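PDB 5NY5: 3,4-dihydroxybenzoate decarboxylase from Enterobacter cloacae, which catalyses the decarboxylation of 3,4-dihydroxybenzoate and, in the reverse direction, the para-carboxylation of catechols, as a prenylated-FMN-dependent member of the UbiD family. Local coordinates for residues A[202-207]-A[267-272]; A[428-433]-A[458-463]. All coordinates share one frame; numbering follows the deposited sequence.

Contact 1: residues A[202-207]-A[267-272]; sequences KPLPVT and GELLPG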
loop_
_atom_site.group_PDB
_atom_site.type_symbol
_atom_site.label_atom_id
_atom_site.label_comp_id
_atom_site.label_asym_id
_atom_site.label_seq_id
_atom_site.Cartn_x
_atom_site.Cartn_y
_atom_site.Cartn_z
ATOM N N LYS A 202 -15.200 -14.135 -53.264
ATOM C CA LYS A 202 -16.426 -13.452 -53.627
ATOM C C LYS A 202 -16.657 -12.248 -52.722
ATOM O O LYS A 202 -16.386 -12.316 -51.519
ATOM C CB LYS A 202 -17.631 -14.399 -53.533
ATOM C CG LYS A 202 -17.688 -15.447 -54.632
ATOM C CD LYS A 202 -18.044 -14.823 -55.974
ATOM C CE LYS A 202 -19.413 -14.160 -55.926
ATOM N NZ LYS A 202 -19.817 -13.611 -57.252
ATOM N N PRO A 203 -17.142 -11.135 -53.264
ATOM C CA PRO A 203 -17.420 -9.964 -52.426
ATOM C C PRO A 203 -18.647 -10.188 -51.555
ATOM O O PRO A 203 -19.360 -11.187 -51.669
ATOM C CB PRO A 203 -17.651 -8.847 -53.447
ATOM C CG PRO A 203 -18.136 -9.557 -54.665
ATOM C CD PRO A 203 -17.411 -10.875 -54.689
ATOM N N LEU A 204 -18.886 -9.229 -50.665
ATOM C CA LEU A 204 -20.033 -9.267 -49.766
ATOM C C LEU A 204 -20.907 -8.045 -50.007
ATOM O O LEU A 204 -20.421 -6.909 -49.876
ATOM C CB LEU A 204 -19.587 -9.319 -48.304
ATOM C CG LEU A 204 -20.719 -9.496 -47.290
ATOM C CD1 LEU A 204 -21.360 -10.868 -47.435
ATOM C CD2 LEU A 204 -20.222 -9.279 -45.870
ATOM N N PRO A 205 -22.186 -8.214 -50.347
ATOM C CA PRO A 205 -23.040 -7.050 -50.623
ATOM C C PRO A 205 -23.506 -6.401 -49.327
ATOM O O PRO A 205 -23.943 -7.081 -48.397
ATOM C CB PRO A 205 -24.219 -7.646 -51.406
ATOM C CG PRO A 205 -23.977 -9.151 -51.460
ATOM C CD PRO A 205 -22.937 -9.473 -50.442
ATOM N N VAL A 206 -23.408 -5.071 -49.273
ATOM C CA VAL A 206 -23.820 -4.299 -48.109
ATOM C C VAL A 206 -24.564 -3.055 -48.572
ATOM O O VAL A 206 -24.397 -2.582 -49.697
ATOM C CB VAL A 206 -22.623 -3.892 -47.218
ATOM C CG1 VAL A 206 -21.974 -5.119 -46.591
ATOM C CG2 VAL A 206 -21.610 -3.099 -48.027
ATOM N N THR A 207 -25.403 -2.530 -47.684
ATOM C CA THR A 207 -26.040 -1.236 -47.870
ATOM C C THR A 207 -25.689 -0.338 -46.693
ATOM O O THR A 207 -25.662 -0.786 -45.544
ATOM C CB THR A 207 -27.562 -1.352 -47.991
ATOM O OG1 THR A 207 -28.118 -1.722 -46.724
ATOM C CG2 THR A 207 -27.934 -2.393 -49.034
ATOM N N GLY A 267 -22.846 -1.066 -51.966
ATOM C CA GLY A 267 -21.509 -1.452 -52.359
ATOM C C GLY A 267 -21.207 -2.878 -51.958
ATOM O O GLY A 267 -22.053 -3.590 -51.413
ATOM N N GLU A 268 -19.974 -3.289 -52.239
ATOM C CA GLU A 268 -19.496 -4.622 -51.914
ATOM C C GLU A 268 -18.109 -4.529 -51.300
ATOM O O GLU A 268 -17.305 -3.668 -51.668
ATOM C CB GLU A 268 -19.456 -5.524 -53.155
ATOM C CG GLU A 268 -20.821 -5.844 -53.734
ATOM C CD GLU A 268 -20.734 -6.522 -55.085
ATOM O OE1 GLU A 268 -21.796 -6.810 -55.675
ATOM O OE2 GLU A 268 -19.603 -6.763 -55.558
ATOM N N LEU A 269 -17.839 -5.423 -50.353
ATOM C CA LEU A 269 -16.518 -5.529 -49.742
ATOM C C LEU A 269 -15.644 -6.411 -50.626
ATOM O O LEU A 269 -15.881 -7.619 -50.738
ATOM C CB LEU A 269 -16.632 -6.089 -48.329
ATOM C CG LEU A 269 -17.197 -5.130 -47.279
ATOM C CD1 LEU A 269 -17.932 -5.889 -46.189
ATOM C CD2 LEU A 269 -16.081 -4.294 -46.678
ATOM N N LEU A 270 -14.639 -5.815 -51.253
ATOM C CA LEU A 270 -13.822 -6.538 -52.219
ATOM C C LEU A 270 -12.830 -7.446 -51.500
ATOM O O LEU A 270 -12.098 -6.981 -50.620
ATOM C CB LEU A 270 -13.079 -5.566 -53.124
ATOM C CG LEU A 270 -13.935 -4.514 -53.825
ATOM C CD1 LEU A 270 -13.083 -3.681 -54.766
ATOM C CD2 LEU A 270 -15.082 -5.173 -54.571
ATOM N N PRO A 271 -12.772 -8.730 -51.846
ATOM C CA PRO A 271 -11.862 -9.642 -51.148
ATOM C C PRO A 271 -10.415 -9.418 -51.550
ATOM O O PRO A 271 -10.109 -8.998 -52.668
ATOM C CB PRO A 271 -12.343 -11.032 -51.586
ATOM C CG PRO A 271 -13.661 -10.811 -52.264
ATOM C CD PRO A 271 -13.612 -9.434 -52.825
ATOM N N GLY A 272 -9.518 -9.709 -50.613
ATOM C CA GLY A 272 -8.096 -9.653 -50.885
ATOM C C GLY A 272 -7.500 -8.261 -50.843
ATOM O O GLY A 272 -6.374 -8.082 -50.368
#
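Val206 and Gly267 form an antiparallel hydrogen-bonded pair: Val206 N reaches Gly267 O at 2.9 Å, and Gly267 N returns a bond to Val206 O at 3.1 Å, both nearly straight at hydrogen. Two residues further along, Leu269 N donates to Leu204 O at 3.0 Å; the answering bond from Leu204 N to Leu269 O is weak. Leu204 O also takes a CA-H contact from Glu268. Pro205, without an N-H, occupies the non-hydrogen-bonded position opposite Glu268, where the ladder needs no donor. These strands, 204-210 and 263-269, are neighbours in the antiparallel sheet of the Rift-related, FMN-binding domain, with 148-157 and 303-311 beyond them. His170, which binds prenylated FMN when the cofactor is present, lies about 8 Å from Val206, side chain to side chain. On the sheet face of Leu204, Val206 and Leu269, Leu269 CD1 meets both Leu204 CD2 and Val206 CG1, each at 4.1 Å; the two leucines run alongside one another, whereas Val206 crosses Leu269 at about a right angle. Helix 189-199 packs on this face through Phe193 and Ala197 at Leu204 and Arg194 at Leu269. Over the other face, Glu268 extends beyond CG (chi2 170°) beside the Pro203 ring, bringing its OE2 within 3.3 Å of Pro203 CG. Past the last pair, Pro271 sets its ring against the chain of 202-203: its CG lies 3.2 Å from Lys202 O, and its CD 4.1 Å from Pro203 CB.

Contact 2: residues A[428-433]-A[458-463]; sequences TTLPGI and KTIFDC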
loop_
_atom_site.group_PDB
_atom_site.type_symbol
_atom_site.label_atom_id
_atom_site.label_comp_id
_atom_site.label_asym_id
_atom_site.label_seq_id
_atom_site.Cartn_x
_atom_site.Cartn_y
_atom_site.Cartn_z
ATOM N N THR A 428 -10.404 1.945 -4.183
ATOM C CA THR A 428 -9.908 0.599 -4.445
ATOM C C THR A 428 -9.362 0.538 -5.863
ATOM O O THR A 428 -10.097 0.784 -6.824
ATOM C CB THR A 428 -11.011 -0.442 -4.257
ATOM O OG1 THR A 428 -11.460 -0.429 -2.900
ATOM C CG2 THR A 428 -10.492 -1.821 -4.586
ATOM N N THR A 429 -8.081 0.207 -5.992
ATOM C CA THR A 429 -7.419 0.105 -7.284
ATOM C C THR A 429 -7.329 -1.352 -7.713
ATOM O O THR A 429 -7.066 -2.237 -6.894
ATOM C CB THR A 429 -6.020 0.722 -7.233
ATOM O OG1 THR A 429 -5.285 0.154 -6.140
ATOM C CG2 THR A 429 -6.110 2.232 -7.057
ATOM N N LEU A 430 -7.554 -1.594 -9.004
ATOM C CA LEU A 430 -7.566 -2.942 -9.571
ATOM C C LEU A 430 -6.632 -2.957 -10.771
ATOM O O LEU A 430 -7.037 -2.641 -11.896
ATOM C CB LEU A 430 -8.980 -3.370 -9.958
ATOM C CG LEU A 430 -10.033 -3.524 -8.855
ATOM C CD1 LEU A 430 -10.599 -2.189 -8.414
ATOM C CD2 LEU A 430 -11.161 -4.405 -9.341
ATOM N N PRO A 431 -5.370 -3.313 -10.567
ATOM C CA PRO A 431 -4.394 -3.246 -11.657
ATOM C C PRO A 431 -4.498 -4.421 -12.618
ATOM O O PRO A 431 -4.961 -5.508 -12.276
ATOM C CB PRO A 431 -3.050 -3.261 -10.921
ATOM C CG PRO A 431 -3.337 -3.981 -9.652
ATOM C CD PRO A 431 -4.734 -3.593 -9.268
ATOM N N GLY A 432 -4.052 -4.168 -13.848
ATOM C CA GLY A 432 -3.884 -5.212 -14.838
ATOM C C GLY A 432 -5.138 -5.702 -15.528
ATOM O O GLY A 432 -5.147 -6.828 -16.030
ATOM N N ILE A 433 -6.193 -4.898 -15.586
ATOM C CA ILE A 433 -7.454 -5.306 -16.193
ATOM C C ILE A 433 -7.570 -4.660 -17.565
ATOM O O ILE A 433 -7.433 -3.438 -17.694
ATOM C CB ILE A 433 -8.648 -4.925 -15.305
ATOM C CG1 ILE A 433 -8.371 -5.302 -13.852
ATOM C CG2 ILE A 433 -9.905 -5.619 -15.790
ATOM C CD1 ILE A 433 -8.189 -6.782 -13.638
ATOM N N LYS A 458 -8.081 -0.096 -12.864
ATOM C CA LYS A 458 -9.464 0.331 -12.750
ATOM C C LYS A 458 -9.753 0.665 -11.295
ATOM O O LYS A 458 -9.347 -0.067 -10.393
ATOM C CB LYS A 458 -10.408 -0.753 -13.268
ATOM C CG LYS A 458 -10.061 -1.201 -14.680
ATOM C CD LYS A 458 -11.195 -1.956 -15.346
ATOM C CE LYS A 458 -10.868 -2.250 -16.800
ATOM N NZ LYS A 458 -12.036 -2.810 -17.532
ATOM N N THR A 459 -10.434 1.783 -11.070
ATOM C CA THR A 459 -10.571 2.351 -9.738
ATOM C C THR A 459 -12.040 2.494 -9.377
ATOM O O THR A 459 -12.841 2.974 -10.183
ATOM C CB THR A 459 -9.869 3.712 -9.652
ATOM O OG1 THR A 459 -8.521 3.581 -10.115
ATOM C CG2 THR A 459 -9.847 4.208 -8.221
ATOM N N ILE A 460 -12.382 2.084 -8.164
ATOM C CA ILE A 460 -13.724 2.230 -7.621
ATOM C C ILE A 460 -13.665 3.311 -6.549
ATOM O O ILE A 460 -13.026 3.130 -5.506
ATOM C CB ILE A 460 -14.255 0.908 -7.054
ATOM C CG1 ILE A 460 -14.259 -0.172 -8.135
ATOM C CG2 ILE A 460 -15.643 1.097 -6.478
ATOM C CD1 ILE A 460 -14.658 -1.557 -7.635
ATOM N N PHE A 461 -14.321 4.437 -6.803
ATOM C CA PHE A 461 -14.462 5.506 -5.821
ATOM C C PHE A 461 -15.787 5.305 -5.099
ATOM O O PHE A 461 -16.855 5.498 -5.689
ATOM C CB PHE A 461 -14.410 6.878 -6.488
ATOM C CG PHE A 461 -13.110 7.180 -7.171
ATOM C CD1 PHE A 461 -12.108 7.876 -6.513
ATOM C CD2 PHE A 461 -12.894 6.789 -8.478
ATOM C CE1 PHE A 461 -10.914 8.164 -7.146
ATOM C CE2 PHE A 461 -11.702 7.075 -9.115
ATOM C CZ PHE A 461 -10.712 7.762 -8.447
ATOM N N ASP A 462 -15.724 4.916 -3.830
ATOM C CA ASP A 462 -16.928 4.710 -3.028
ATOM C C ASP A 462 -17.239 6.006 -2.290
ATOM O O ASP A 462 -16.657 6.296 -1.244
ATOM C CB ASP A 462 -16.752 3.544 -2.063
ATOM C CG ASP A 462 -17.965 3.333 -1.177
ATOM O OD1 ASP A 462 -17.814 2.705 -0.110
ATOM O OD2 ASP A 462 -19.067 3.796 -1.538
ATOM N N CYS A 463 -18.171 6.785 -2.835
ATOM C CA CYS A 463 -18.592 8.037 -2.228
ATOM C C CYS A 463 -19.951 7.924 -1.560
ATOM O O CYS A 463 -20.638 8.935 -1.392
ATOM C CB CYS A 463 -18.612 9.152 -3.270
ATOM S SG CYS A 463 -17.053 9.339 -4.118
#
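Four backbone hydrogen bonds join Thr428 and Leu430 to Ile460 and Lys458, making two antiparallel hydrogen-bonded pairs. Thr428 N donates to Ile460 O at 3.2 Å, and Ile460 N, in the plane of the Thr428 carbonyl, donates to Thr428 O at 3.0 Å. The second pair is less regular: Leu430 N to Lys458 O is short, 2.7 Å, but bent to 133° at hydrogen, and Lys458 N approaches Leu430 O from above the carbonyl plane. Between the pairs, Thr429 and Thr459 face each other without direct backbone bonds; their side chains run alongside, Thr429 CG2 coming 4.1 Å from Thr459 OG1. Apolar packing lies on the opposite face of the sheet. Leu430 turns its CG beside its own backbone N (chi1 -64°), which brings CD1 to 3.2 Å from Lys458 O and 4.2 Å from Ile460 CD1. Helix 380-391 backs Ile460, through Ala385, Leu386 and Leu389. The extended aliphatic chain of Lys458 passes across Ile433 at about a right angle, with its CE 3.6 Å from Ile433 CG2. Its buried ammonium is held by the carbonyl oxygens of Leu395 and Arg434. Other copies of the protein also pack here: Thr428 on Pro431 of a second subunit, and, on the face of the two threonines, Thr429 and Thr459 on Gly423 of a third. Beyond Pro431 the chain turns a corner, Gly432 and Ile433 both facing Ser456 in a G1 beta bulge. The bulge interrupts strand 427-434, one of the two outermost strands within this chain of the mixed five-stranded sheet of the UbiD C-terminal domain, whose antiparallel neighbour is 455-462.

How the contacts relate
From the N terminus, the chain first reaches 202-207 just after helix 189-199, then passes through helices 214-219 and 234-241 and short strands before 267-272 returns to close contact 1 across 59 residues. Strand 303-311 and the long helix 324-346 follow, leading on from the Rift-related domain towards the C-terminal domain. There 428-433 is met by 458-463 after a shorter excursion of 24 residues that contains no helix. The two loops therefore stand in series, neither nesting nor crossing. Contact 1 ties strands of the flavin-binding sheet, contact 2 the edge of the C-terminal sheet; their centres are 43 Å apart and their nearest atoms about 29 Å.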